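Local coordinates for ESSC (Geobacillus thermodenitrificans, PDB 5FWH), which is an FtsK/SpoIIIE-type ATPase component of the bacterial type VII secretion apparatus, represented here by its N-terminal forkhead-associated (FHA) domain, at residues M1-W5 with L14-T18; V23-Q29 with Y45-E49; Q103-S109 with A121-K127; K127-W132 with F170-D174. All coordinates share one frame; numbering follows the deposited sequence.

Contact 1: M1-W5 with L14-T18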
loop_
_atom_site.group_PDB
_atom_site.type_symbol
_atom_site.label_atom_id
_atom_site.label_comp_id
_atom_site.label_asym_id
_atom_site.label_seq_id
_atom_site.Cartn_x
_atom_site.Cartn_y
_atom_site.Cartn_z
HETATM N N MSE A 1 5.008 8.918 -8.439
HETATM C CA MSE A 1 3.653 8.323 -8.568
HETATM C C MSE A 1 2.732 9.016 -7.574
HETATM O O MSE A 1 3.161 9.562 -6.562
HETATM C CB MSE A 1 3.627 6.792 -8.333
HETATM C CG MSE A 1 4.607 5.936 -9.161
HETATM SE SE MSE A 1 3.777 4.678 -10.486
HETATM C CE MSE A 1 4.173 2.830 -9.877
ATOM N N SER A 2 1.454 8.977 -7.914
ATOM C CA SER A 2 0.335 9.426 -7.112
ATOM C C SER A 2 -0.570 8.195 -7.153
ATOM O O SER A 2 -1.032 7.759 -8.231
ATOM C CB SER A 2 -0.337 10.614 -7.807
ATOM O OG SER A 2 -1.551 11.003 -7.178
ATOM N N GLN A 3 -0.760 7.561 -6.005
ATOM C CA GLN A 3 -1.545 6.379 -6.021
ATOM C C GLN A 3 -2.656 6.447 -4.986
ATOM O O GLN A 3 -2.496 7.054 -3.918
ATOM C CB GLN A 3 -0.664 5.177 -5.802
ATOM C CG GLN A 3 0.316 5.003 -6.965
ATOM C CD GLN A 3 1.214 3.776 -6.844
ATOM O OE1 GLN A 3 1.385 3.008 -7.820
ATOM N NE2 GLN A 3 1.839 3.615 -5.698
ATOM N N LEU A 4 -3.786 5.865 -5.357
ATOM C CA LEU A 4 -4.805 5.555 -4.342
ATOM C C LEU A 4 -4.871 4.100 -4.101
ATOM O O LEU A 4 -4.762 3.240 -4.994
ATOM C CB LEU A 4 -6.230 6.063 -4.621
ATOM C CG LEU A 4 -6.895 6.093 -5.984
ATOM C CD1 LEU A 4 -8.348 6.446 -5.767
ATOM C CD2 LEU A 4 -6.239 7.120 -6.882
ATOM N N TRP A 5 -5.191 3.862 -2.870
ATOM C CA TRP A 5 -5.396 2.544 -2.362
ATOM C C TRP A 5 -6.843 2.457 -2.123
ATOM O O TRP A 5 -7.401 3.315 -1.432
ATOM C CB TRP A 5 -4.668 2.437 -1.079
ATOM C CG TRP A 5 -3.296 2.933 -1.201
ATOM C CD1 TRP A 5 -2.856 4.220 -1.535
ATOM C CD2 TRP A 5 -2.176 2.207 -0.900
ATOM N NE1 TRP A 5 -1.535 4.293 -1.448
ATOM C CE2 TRP A 5 -1.068 3.046 -1.119
ATOM C CE3 TRP A 5 -1.975 0.899 -0.509
ATOM C CZ2 TRP A 5 0.208 2.613 -0.966
ATOM C CZ3 TRP A 5 -0.727 0.493 -0.360
ATOM C CH2 TRP A 5 0.360 1.350 -0.571
ATOM N N LEU A 14 -4.496 -0.967 -5.822
ATOM C CA LEU A 14 -3.657 0.226 -5.950
ATOM C C LEU A 14 -3.927 0.766 -7.339
ATOM O O LEU A 14 -4.010 0.001 -8.284
ATOM C CB LEU A 14 -2.196 -0.184 -5.724
ATOM C CG LEU A 14 -1.176 0.875 -5.389
ATOM C CD1 LEU A 14 -1.415 1.367 -3.985
ATOM C CD2 LEU A 14 0.248 0.383 -5.514
ATOM N N PHE A 15 -4.187 2.051 -7.461
ATOM C CA PHE A 15 -4.477 2.681 -8.741
ATOM C C PHE A 15 -3.702 3.975 -8.884
ATOM O O PHE A 15 -3.754 4.840 -7.996
ATOM C CB PHE A 15 -5.955 3.003 -8.786
ATOM C CG PHE A 15 -6.356 3.775 -9.981
ATOM C CD1 PHE A 15 -6.682 3.112 -11.147
ATOM C CD2 PHE A 15 -6.373 5.166 -9.970
ATOM C CE1 PHE A 15 -7.036 3.816 -12.279
ATOM C CE2 PHE A 15 -6.750 5.878 -11.089
ATOM C CZ PHE A 15 -7.077 5.207 -12.244
ATOM N N SER A 16 -3.013 4.129 -10.017
ATOM C CA SER A 16 -2.184 5.306 -10.311
ATOM C C SER A 16 -2.973 6.458 -10.946
ATOM O O SER A 16 -3.728 6.254 -11.869
ATOM C CB SER A 16 -1.034 4.916 -11.265
ATOM O OG SER A 16 -0.051 4.158 -10.586
ATOM N N LEU A 17 -2.712 7.671 -10.481
ATOM C CA LEU A 17 -3.383 8.884 -10.910
ATOM C C LEU A 17 -2.648 9.713 -11.976
ATOM O O LEU A 17 -2.832 10.921 -12.004
ATOM C CB LEU A 17 -3.590 9.795 -9.686
ATOM C CG LEU A 17 -4.689 9.273 -8.787
ATOM C CD1 LEU A 17 -4.873 10.168 -7.588
ATOM C CD2 LEU A 17 -5.979 9.148 -9.594
ATOM N N THR A 18 -1.820 9.072 -12.803
ATOM C CA THR A 18 -1.155 9.656 -14.007
ATOM C C THR A 18 -1.270 11.181 -14.193
ATOM O O THR A 18 -2.351 11.692 -14.531
ATOM C CB THR A 18 -1.574 8.922 -15.333
ATOM O OG1 THR A 18 -2.795 9.459 -15.864
ATOM C CG2 THR A 18 -1.746 7.402 -15.134
#
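Methyl CD1 of L14 sits over one face of the W5 indole, 3.3 Å from the centroid of its six-membered ring and almost on the ring normal, a clear CH-pi contact. L14 gets there because its CG is anti to the backbone N (chi1 -162°). The other branch goes to Q3: L14 CD2 is 3.6 Å from Q3 NE2.

The opposite face of the pair is apolar. L4 CD2 presses on L17 CG at 3.3 Å, closer than usual, while L4 CD2 and F15 CD2 are 3.7 Å apart with the methyl at the phenyl edge, in the ring plane. This is a two-stranded antiparallel hairpin, strands 3-8 and 11-16, in what appears to be the first of two FHA-type beta sandwiches; L4 and F15 face inward and both touch I24 of the other sheet.

L4 and F15 form a hydrogen-bonded pair: L4 N to F15 O and F15 N to L4 O are each 2.8 Å. Beyond the strand end, L17 N still reaches S2 O at 2.8 Å. S2 OG lies 3.4 Å from L17 CD1 but bonds to W88 NE1, and Q3 NE2 donates to Q167 OE1, on a strand of the second sandwich.

Contact 2: V23-Q29 with Y45-E49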
loop_
_atom_site.group_PDB
_atom_site.type_symbol
_atom_site.label_atom_id
_atom_site.label_comp_id
_atom_site.label_asym_id
_atom_site.label_seq_id
_atom_site.Cartn_x
_atom_site.Cartn_y
_atom_site.Cartn_z
ATOM N N VAL A 23 -10.756 13.201 -13.372
ATOM C CA VAL A 23 -11.888 12.764 -12.548
ATOM C C VAL A 23 -12.135 11.262 -12.743
ATOM O O VAL A 23 -12.560 10.835 -13.821
ATOM C CB VAL A 23 -13.172 13.564 -12.855
ATOM C CG1 VAL A 23 -13.322 13.813 -14.361
ATOM C CG2 VAL A 23 -14.418 12.899 -12.245
ATOM N N ILE A 24 -11.868 10.464 -11.700
ATOM C CA ILE A 24 -11.940 9.016 -11.814
ATOM C C ILE A 24 -13.058 8.514 -10.977
ATOM O O ILE A 24 -13.509 9.195 -10.088
ATOM C CB ILE A 24 -10.621 8.277 -11.478
ATOM C CG1 ILE A 24 -10.314 8.235 -9.982
ATOM C CG2 ILE A 24 -9.445 8.873 -12.250
ATOM C CD1 ILE A 24 -10.172 6.823 -9.471
ATOM N N VAL A 25 -13.492 7.305 -11.272
ATOM C CA VAL A 25 -14.671 6.737 -10.661
ATOM C C VAL A 25 -14.391 5.275 -10.280
ATOM O O VAL A 25 -13.775 4.457 -11.059
ATOM C CB VAL A 25 -15.950 6.887 -11.522
ATOM C CG1 VAL A 25 -15.731 6.354 -12.920
ATOM C CG2 VAL A 25 -17.148 6.183 -10.853
ATOM N N ILE A 26 -14.824 5.001 -9.060
ATOM C CA ILE A 26 -14.766 3.714 -8.467
ATOM C C ILE A 26 -16.174 3.313 -8.423
ATOM O O ILE A 26 -17.007 4.002 -7.773
ATOM C CB ILE A 26 -14.261 3.755 -6.985
ATOM C CG1 ILE A 26 -12.913 4.449 -6.913
ATOM C CG2 ILE A 26 -14.267 2.347 -6.329
ATOM C CD1 ILE A 26 -12.544 4.896 -5.508
ATOM N N GLY A 27 -16.420 2.154 -9.012
ATOM C CA GLY A 27 -17.727 1.578 -9.144
ATOM C C GLY A 27 -17.621 0.096 -9.406
ATOM O O GLY A 27 -16.575 -0.500 -9.142
ATOM N N ASN A 28 -18.715 -0.509 -9.889
ATOM C CA ASN A 28 -18.839 -1.983 -10.106
ATOM C C ASN A 28 -18.972 -2.501 -11.560
ATOM O O ASN A 28 -19.228 -3.688 -11.810
ATOM C CB ASN A 28 -19.984 -2.529 -9.249
ATOM C CG ASN A 28 -21.351 -2.052 -9.699
ATOM O OD1 ASN A 28 -21.498 -1.495 -10.767
ATOM N ND2 ASN A 28 -22.354 -2.329 -8.904
ATOM N N GLN A 29 -18.766 -1.607 -12.507
ATOM C CA GLN A 29 -18.645 -1.942 -13.932
ATOM C C GLN A 29 -17.201 -2.123 -14.325
ATOM O O GLN A 29 -16.335 -1.525 -13.739
ATOM C CB GLN A 29 -19.184 -0.793 -14.759
ATOM C CG GLN A 29 -20.565 -0.257 -14.367
ATOM C CD GLN A 29 -21.641 -1.328 -14.236
ATOM O OE1 GLN A 29 -21.620 -2.372 -14.919
ATOM N NE2 GLN A 29 -22.610 -1.061 -13.349
ATOM N N TYR A 45 -21.715 5.842 -7.290
ATOM C CA TYR A 45 -20.362 5.439 -7.439
ATOM C C TYR A 45 -19.535 6.470 -6.639
ATOM O O TYR A 45 -20.089 7.471 -6.080
ATOM C CB TYR A 45 -19.969 5.327 -8.943
ATOM C CG TYR A 45 -20.857 4.363 -9.759
ATOM C CD1 TYR A 45 -21.158 3.074 -9.289
ATOM C CD2 TYR A 45 -21.417 4.740 -11.001
ATOM C CE1 TYR A 45 -21.982 2.214 -9.998
ATOM C CE2 TYR A 45 -22.246 3.861 -11.733
ATOM C CZ TYR A 45 -22.529 2.598 -11.239
ATOM O OH TYR A 45 -23.343 1.698 -11.958
ATOM N N ILE A 46 -18.234 6.207 -6.500
ATOM C CA ILE A 46 -17.350 7.118 -5.850
ATOM C C ILE A 46 -16.583 7.800 -6.871
ATOM O O ILE A 46 -15.997 7.148 -7.762
ATOM C CB ILE A 46 -16.441 6.419 -4.836
ATOM C CG1 ILE A 46 -17.263 5.612 -3.792
ATOM C CG2 ILE A 46 -15.558 7.439 -4.094
ATOM C CD1 ILE A 46 -18.341 6.443 -3.072
ATOM N N GLN A 47 -16.620 9.132 -6.797
ATOM C CA GLN A 47 -15.854 9.978 -7.698
ATOM C C GLN A 47 -14.720 10.586 -6.931
ATOM O O GLN A 47 -14.926 11.145 -5.843
ATOM C CB GLN A 47 -16.727 11.116 -8.287
ATOM C CG GLN A 47 -18.029 10.746 -9.020
ATOM C CD GLN A 47 -19.225 10.447 -8.118
ATOM O OE1 GLN A 47 -19.687 11.281 -7.292
ATOM N NE2 GLN A 47 -19.768 9.277 -8.297
ATOM N N ILE A 48 -13.546 10.516 -7.508
ATOM C CA ILE A 48 -12.351 11.172 -7.010
ATOM C C ILE A 48 -11.892 12.128 -8.094
ATOM O O ILE A 48 -11.711 11.709 -9.215
ATOM C CB ILE A 48 -11.207 10.149 -6.733
ATOM C CG1 ILE A 48 -11.717 8.928 -5.988
ATOM C CG2 ILE A 48 -10.090 10.782 -5.944
ATOM C CD1 ILE A 48 -12.175 9.183 -4.562
ATOM N N GLU A 49 -11.742 13.404 -7.773
ATOM C CA GLU A 49 -11.214 14.368 -8.710
ATOM C C GLU A 49 -10.070 15.193 -8.110
ATOM O O GLU A 49 -10.074 15.508 -6.929
ATOM C CB GLU A 49 -12.331 15.270 -9.267
ATOM C CG GLU A 49 -12.848 16.346 -8.321
ATOM C CD GLU A 49 -13.784 17.386 -8.968
ATOM O OE1 GLU A 49 -14.870 17.014 -9.477
ATOM O OE2 GLU A 49 -13.447 18.599 -8.939
#
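Y45 lies alongside the end of strand 23-27, its ring running past G27 toward N28 and Q29. The setting is an antiparallel pair in the five-stranded sheet of the apparent first FHA-type sandwich, with strand 46-50 between strands 23-27 and 57-60.

Start at Y45 CB: it meets the I26 carbonyl oxygen at 3.4 Å and, at 3.5 Å, V25 CG2. CG is anti to the carbonyl carbon (chi1 -57°), which sends the ring along the neighbouring strand. CD1 then passes G27, which has no side chain, 3.7 Å from G27 CA. Next comes CE1, 3.8 Å from N28 OD1. That oxygen is buried here and has no polar partner in the model, whereas N28 ND2 donates to the F39 carbonyl. At the tip, Y45 OH accepts a hydrogen bond from Q29 NE2 at 3.2 Å with a 158° angle at the hydrogen. The hydroxyl lies in the Q29 amide plane, but amide and ring planes stand 75° apart. H32 packs edge-to-face with the tyrosine ring.

Behind this the backbones are paired by two reciprocal sets of hydrogen bonds, I24 with I48 and I26 with I46; I26 N to I46 O is 2.8 Å. V25 and Q47 turn to one face, where Q47 OE1 takes the G63 backbone NH. The isoleucines lie on the other face, where I26 packs on M84 and I86: I24 CG1 is 3.9 Å from I48 CB, and the I26 CD1 methyl stops 4.1 Å from I48 CG1.

Contact 3: Q103-S109 with A121-K127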
loop_
_atom_site.group_PDB
_atom_site.type_symbol
_atom_site.label_atom_id
_atom_site.label_comp_id
_atom_site.label_asym_id
_atom_site.label_seq_id
_atom_site.Cartn_x
_atom_site.Cartn_y
_atom_site.Cartn_z
ATOM N N GLN A 103 21.401 -10.885 6.032
ATOM C CA GLN A 103 20.351 -10.935 7.047
ATOM C C GLN A 103 19.557 -12.224 6.895
ATOM O O GLN A 103 19.269 -12.644 5.790
ATOM C CB GLN A 103 19.349 -9.807 6.833
ATOM C CG GLN A 103 19.900 -8.389 6.799
ATOM C CD GLN A 103 20.059 -7.744 8.162
ATOM O OE1 GLN A 103 21.125 -7.226 8.486
ATOM N NE2 GLN A 103 19.008 -7.759 8.961
ATOM N N SER A 104 19.170 -12.828 8.005
ATOM C CA SER A 104 18.159 -13.895 7.995
ATOM C C SER A 104 16.765 -13.430 8.507
ATOM O O SER A 104 15.808 -14.214 8.490
ATOM C CB SER A 104 18.660 -15.045 8.828
ATOM O OG SER A 104 18.988 -14.550 10.117
ATOM N N GLU A 105 16.660 -12.171 8.971
ATOM C CA GLU A 105 15.392 -11.653 9.537
ATOM C C GLU A 105 15.308 -10.146 9.368
ATOM O O GLU A 105 16.304 -9.470 9.547
ATOM C CB GLU A 105 15.310 -12.015 11.018
ATOM C CG GLU A 105 14.173 -11.379 11.803
ATOM C CD GLU A 105 12.919 -12.235 11.850
ATOM O OE1 GLU A 105 12.880 -13.233 12.627
ATOM O OE2 GLU A 105 11.952 -11.920 11.117
ATOM N N VAL A 106 14.139 -9.638 8.937
ATOM C CA VAL A 106 13.842 -8.179 8.828
ATOM C C VAL A 106 12.513 -7.921 9.560
ATOM O O VAL A 106 11.476 -8.504 9.196
ATOM C CB VAL A 106 13.794 -7.703 7.360
ATOM C CG1 VAL A 106 13.502 -6.212 7.251
ATOM C CG2 VAL A 106 15.122 -7.925 6.710
ATOM N N LEU A 107 12.547 -7.084 10.601
ATOM C CA LEU A 107 11.363 -6.697 11.332
ATOM C C LEU A 107 10.931 -5.352 10.884
ATOM O O LEU A 107 11.733 -4.432 10.803
ATOM C CB LEU A 107 11.614 -6.614 12.859
ATOM C CG LEU A 107 10.415 -6.134 13.741
ATOM C CD1 LEU A 107 9.128 -6.965 13.551
ATOM C CD2 LEU A 107 10.775 -6.084 15.243
ATOM N N VAL A 108 9.638 -5.249 10.611
ATOM C CA VAL A 108 9.004 -4.055 10.152
ATOM C C VAL A 108 7.919 -3.773 11.179
ATOM O O VAL A 108 6.960 -4.516 11.283
ATOM C CB VAL A 108 8.366 -4.279 8.788
ATOM C CG1 VAL A 108 7.770 -2.973 8.325
ATOM C CG2 VAL A 108 9.452 -4.707 7.762
ATOM N N SER A 109 8.108 -2.724 11.960
ATOM C CA SER A 109 7.141 -2.310 12.976
ATOM C C SER A 109 7.560 -0.974 13.572
ATOM O O SER A 109 8.441 -0.295 13.062
ATOM C CB SER A 109 7.105 -3.332 14.089
ATOM O OG SER A 109 8.314 -3.208 14.813
ATOM N N ALA A 121 2.757 -0.457 9.305
ATOM C CA ALA A 121 2.794 -1.892 9.042
ATOM C C ALA A 121 3.443 -2.564 10.209
ATOM O O ALA A 121 4.236 -1.969 10.868
ATOM C CB ALA A 121 3.650 -2.155 7.796
ATOM N N ARG A 122 3.162 -3.828 10.407
ATOM C CA ARG A 122 3.860 -4.583 11.372
ATOM C C ARG A 122 3.934 -6.007 10.856
ATOM O O ARG A 122 2.921 -6.673 10.810
ATOM C CB ARG A 122 3.121 -4.483 12.747
ATOM C CG ARG A 122 3.487 -5.549 13.769
ATOM C CD ARG A 122 2.716 -5.375 15.087
ATOM N NE ARG A 122 3.201 -4.184 15.769
ATOM C CZ ARG A 122 4.331 -4.118 16.483
ATOM N NH1 ARG A 122 5.119 -5.181 16.650
ATOM N NH2 ARG A 122 4.696 -2.971 17.026
ATOM N N PHE A 123 5.131 -6.504 10.594
ATOM C CA PHE A 123 5.263 -7.866 10.082
ATOM C C PHE A 123 6.724 -8.236 10.127
ATOM O O PHE A 123 7.529 -7.392 10.378
ATOM C CB PHE A 123 4.667 -7.975 8.640
ATOM C CG PHE A 123 5.370 -7.120 7.591
ATOM C CD1 PHE A 123 6.447 -7.636 6.832
ATOM C CD2 PHE A 123 4.896 -5.837 7.271
ATOM C CE1 PHE A 123 7.105 -6.877 5.873
ATOM C CE2 PHE A 123 5.535 -5.086 6.238
ATOM C CZ PHE A 123 6.654 -5.589 5.587
ATOM N N SER A 124 7.086 -9.494 9.969
ATOM C CA SER A 124 8.499 -9.783 9.882
ATOM C C SER A 124 8.768 -10.538 8.633
ATOM O O SER A 124 7.868 -11.075 8.057
ATOM C CB SER A 124 9.040 -10.499 11.128
ATOM O OG SER A 124 8.508 -11.783 11.208
ATOM N N LEU A 125 9.997 -10.463 8.153
ATOM C CA LEU A 125 10.472 -11.233 6.992
ATOM C C LEU A 125 11.577 -12.177 7.472
ATOM O O LEU A 125 12.509 -11.738 8.148
ATOM C CB LEU A 125 10.995 -10.312 5.933
ATOM C CG LEU A 125 9.976 -9.318 5.315
ATOM C CD1 LEU A 125 10.705 -8.452 4.299
ATOM C CD2 LEU A 125 8.912 -9.977 4.506
ATOM N N ARG A 126 11.484 -13.450 7.119
ATOM C CA ARG A 126 12.494 -14.412 7.521
ATOM C C ARG A 126 12.956 -15.298 6.420
ATOM O O ARG A 126 12.148 -15.862 5.658
ATOM C CB ARG A 126 11.929 -15.350 8.555
ATOM C CG ARG A 126 11.984 -14.775 9.915
ATOM C CD ARG A 126 11.382 -15.728 10.898
ATOM N NE ARG A 126 10.859 -14.932 11.984
ATOM C CZ ARG A 126 9.906 -15.313 12.822
ATOM N NH1 ARG A 126 9.357 -16.539 12.782
ATOM N NH2 ARG A 126 9.528 -14.436 13.745
ATOM N N LYS A 127 14.262 -15.476 6.409
ATOM C CA LYS A 127 14.915 -16.180 5.369
ATOM C C LYS A 127 15.142 -17.616 5.792
ATOM O O LYS A 127 15.694 -17.876 6.864
ATOM C CB LYS A 127 16.232 -15.514 5.059
ATOM C CG LYS A 127 16.719 -15.871 3.687
ATOM C CD LYS A 127 17.930 -15.056 3.352
ATOM C CE LYS A 127 18.337 -15.313 1.924
ATOM N NZ LYS A 127 19.784 -15.008 1.747
#
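V108 lies flat against the F123 ring: its CB is 3.9 Å from the ring centroid, over the centre of one face, with CG2 over the same face, 3.7 Å from CZ, so the contact is CH-pi. F123 reaches this position because its CG is between the backbone N and the carbonyl carbon (chi1 63°), keeping the ring beside its cross-strand neighbour. F168, from the other sheet, packs edge-to-face with that ring. V108 CG1 also touches A121 CB at 4.2 Å, and at the next hydrogen-bonded pair V106 CB meets L125 CB at 4.1 Å.

Both apolar pairs are hydrogen-bonded in the backbone, V106 with L125 and V108 with F123; L125 N to V106 O is the shorter of its pair at 2.7 Å. K127 N extends the set to S104 O.

On the other face the edge turns polar. R126 NE donates to E105 OE1 at 2.7 Å, on the syn side of that oxygen, within a salt bridge; a second bond to E105 OE2, at 3.3 Å, is weak. Carboxylate and guanidinium planes are at 90°, so this is not a flat two-pronged pairing. At the far end S109 CB covers one face of the R122 guanidinium, 3.7 Å from NH1, while S109 OG and R122 both bind D111. One apolar and one mixed face fit a beta-sandwich sheet, probably in a second FHA-like lobe.

Contact 4: K127-W132 with F170-D174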
loop_
_atom_site.group_PDB
_atom_site.type_symbol
_atom_site.label_atom_id
_atom_site.label_comp_id
_atom_site.label_asym_id
_atom_site.label_seq_id
_atom_site.Cartn_x
_atom_site.Cartn_y
_atom_site.Cartn_z
ATOM N N LYS A 127 14.262 -15.476 6.409
ATOM C CA LYS A 127 14.915 -16.180 5.369
ATOM C C LYS A 127 15.142 -17.616 5.792
ATOM O O LYS A 127 15.694 -17.876 6.864
ATOM C CB LYS A 127 16.232 -15.514 5.059
ATOM C CG LYS A 127 16.719 -15.871 3.687
ATOM C CD LYS A 127 17.930 -15.056 3.352
ATOM C CE LYS A 127 18.337 -15.313 1.924
ATOM N NZ LYS A 127 19.784 -15.008 1.747
ATOM N N HIS A 128 14.669 -18.543 4.978
ATOM C CA HIS A 128 14.867 -19.979 5.221
ATOM C C HIS A 128 15.373 -20.566 3.907
ATOM O O HIS A 128 14.779 -20.330 2.870
ATOM C CB HIS A 128 13.566 -20.672 5.631
ATOM C CG HIS A 128 12.913 -20.117 6.872
ATOM N ND1 HIS A 128 13.562 -20.016 8.087
ATOM C CD2 HIS A 128 11.643 -19.698 7.093
ATOM C CE1 HIS A 128 12.730 -19.533 8.994
ATOM N NE2 HIS A 128 11.561 -19.329 8.415
ATOM N N ARG A 129 16.505 -21.263 3.944
ATOM C CA ARG A 129 17.066 -21.984 2.790
ATOM C C ARG A 129 16.996 -21.174 1.501
ATOM O O ARG A 129 16.601 -21.677 0.456
ATOM C CB ARG A 129 16.411 -23.393 2.641
ATOM C CG ARG A 129 14.908 -23.423 2.353
ATOM C CD ARG A 129 14.268 -24.816 2.213
ATOM N NE ARG A 129 14.769 -25.593 1.075
ATOM C CZ ARG A 129 15.834 -26.406 1.096
ATOM N NH1 ARG A 129 16.572 -26.588 2.201
ATOM N NH2 ARG A 129 16.180 -27.050 -0.016
ATOM N N GLY A 130 17.369 -19.901 1.585
ATOM C CA GLY A 130 17.352 -19.019 0.428
ATOM C C GLY A 130 16.002 -18.427 0.049
ATOM O O GLY A 130 15.915 -17.719 -0.954
ATOM N N GLN A 131 14.961 -18.664 0.848
ATOM C CA GLN A 131 13.621 -18.171 0.555
ATOM C C GLN A 131 13.149 -17.242 1.651
ATOM O O GLN A 131 13.207 -17.600 2.820
ATOM C CB GLN A 131 12.648 -19.357 0.493
ATOM C CG GLN A 131 13.020 -20.443 -0.521
ATOM C CD GLN A 131 13.370 -19.878 -1.901
ATOM O OE1 GLN A 131 14.545 -19.851 -2.290
ATOM N NE2 GLN A 131 12.357 -19.395 -2.635
ATOM N N TRP A 132 12.630 -16.077 1.284
ATOM C CA TRP A 132 11.996 -15.216 2.280
ATOM C C TRP A 132 10.580 -15.639 2.573
ATOM O O TRP A 132 9.813 -15.939 1.661
ATOM C CB TRP A 132 12.052 -13.756 1.836
ATOM C CG TRP A 132 13.402 -13.222 1.910
ATOM C CD1 TRP A 132 14.280 -13.020 0.851
ATOM C CD2 TRP A 132 14.073 -12.779 3.066
ATOM N NE1 TRP A 132 15.453 -12.478 1.312
ATOM C CE2 TRP A 132 15.361 -12.311 2.655
ATOM C CE3 TRP A 132 13.727 -12.722 4.409
ATOM C CZ2 TRP A 132 16.306 -11.837 3.545
ATOM C CZ3 TRP A 132 14.667 -12.232 5.315
ATOM C CH2 TRP A 132 15.955 -11.807 4.878
ATOM N N PHE A 170 10.976 -7.680 -3.094
ATOM C CA PHE A 170 12.297 -8.257 -3.284
ATOM C C PHE A 170 12.570 -8.169 -4.811
ATOM O O PHE A 170 11.826 -8.724 -5.668
ATOM C CB PHE A 170 12.389 -9.707 -2.765
ATOM C CG PHE A 170 12.683 -9.793 -1.276
ATOM C CD1 PHE A 170 13.959 -9.548 -0.799
ATOM C CD2 PHE A 170 11.662 -10.057 -0.368
ATOM C CE1 PHE A 170 14.223 -9.594 0.548
ATOM C CE2 PHE A 170 11.901 -10.100 0.986
ATOM C CZ PHE A 170 13.197 -9.866 1.456
ATOM N N ILE A 171 13.607 -7.442 -5.146
ATOM C CA ILE A 171 14.067 -7.407 -6.524
ATOM C C ILE A 171 14.746 -8.754 -6.797
ATOM O O ILE A 171 14.518 -9.373 -7.823
ATOM C CB ILE A 171 15.139 -6.334 -6.750
ATOM C CG1 ILE A 171 14.596 -4.922 -6.492
ATOM C CG2 ILE A 171 15.729 -6.462 -8.152
ATOM C CD1 ILE A 171 13.482 -4.473 -7.400
ATOM N N GLU A 172 15.629 -9.111 -5.860
ATOM C CA GLU A 172 16.399 -10.335 -5.810
ATOM C C GLU A 172 16.309 -10.812 -4.371
ATOM O O GLU A 172 15.846 -10.076 -3.458
ATOM C CB GLU A 172 17.854 -10.013 -6.186
ATOM C CG GLU A 172 18.940 -11.091 -6.028
ATOM C CD GLU A 172 18.683 -12.417 -6.720
ATOM O OE1 GLU A 172 17.790 -13.184 -6.257
ATOM O OE2 GLU A 172 19.420 -12.708 -7.692
ATOM N N GLU A 173 16.740 -12.044 -4.172
ATOM C CA GLU A 173 16.902 -12.628 -2.860
ATOM C C GLU A 173 17.664 -11.757 -1.890
ATOM O O GLU A 173 17.436 -11.835 -0.662
ATOM C CB GLU A 173 17.666 -13.917 -3.000
ATOM C CG GLU A 173 17.758 -14.762 -1.743
ATOM C CD GLU A 173 18.976 -15.680 -1.767
ATOM O OE1 GLU A 173 19.507 -15.985 -2.871
ATOM O OE2 GLU A 173 19.421 -16.078 -0.670
ATOM N N ASP A 174 18.606 -10.987 -2.402
ATOM C CA ASP A 174 19.472 -10.173 -1.532
ATOM C C ASP A 174 19.112 -8.655 -1.495
ATOM O O ASP A 174 19.770 -7.905 -0.790
ATOM C CB ASP A 174 20.977 -10.428 -1.862
ATOM C CG ASP A 174 21.297 -10.439 -3.387
ATOM O OD1 ASP A 174 20.735 -9.605 -4.129
ATOM O OD2 ASP A 174 22.118 -11.286 -3.842
#
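K127 and W132 flank a type I' beta turn, H128 to Q131, that closes the hairpin of strands 123-128 and 131-136 and faces the bend after F170, where a classic beta bulge sits at I171 and E172. G130, with the positive phi (80°) that glycine readily accepts, sits in this turn; its CA is 7.2 Å from that of E173, so the two backbones are not paired as strands.

The side chains make the joint. W132 and F170 form an offset stack: the five-membered ring of the indole and the phenyl have centroids 3.8 Å apart and planes only 16° from parallel, with F170 CZ 3.4 Å from W132 CD1. K127 CB covers the opposite face of the indole, so the tryptophan is sandwiched. At its edge W132 NE1 donates to the E173 carbonyl oxygen at 2.9 Å, nearly straight (166°) and in the ring plane. That bond fixes the rotation of the indole and satisfies its one polar atom in a buried place.

The extended E173 side chain, its CG anti to the backbone N, reaches the hairpin too: CG passes 3.6 Å from G130 O, and OE2 takes K127 NZ at 2.7 Å in a salt bridge, met on the anti side of the carboxylate. E173 N in turn donates to E172 OE1 at 2.6 Å, a bond within the bend itself. The hairpin thus makes a hydrogen bond to the glutamate's carbonyl and a salt bridge to its carboxylate, and K127 probably favours the charged form of that carboxylate.

The four contacts fall into two groups, one in each sandwich. Contacts 1 and 2 belong to the first, with centres 13 Å apart; they join across the interior where F15 CE2 meets I24 CD1 at 3.9 Å, so the two sheets of that lobe touch here. Contacts 3 and 4 lie in the second, centres 12 Å apart, and share K127; the W132 indole packs against the backbone of R126, and L125 CD1 against F170 CE2, at 3.9 Å. The two groups' segments do not touch, although Q3 bonds Q167 of the second sandwich: contacts 1 and 3 are about 10 Å apart at nearest atoms, contacts 2 and 4 about 38 Å between centres.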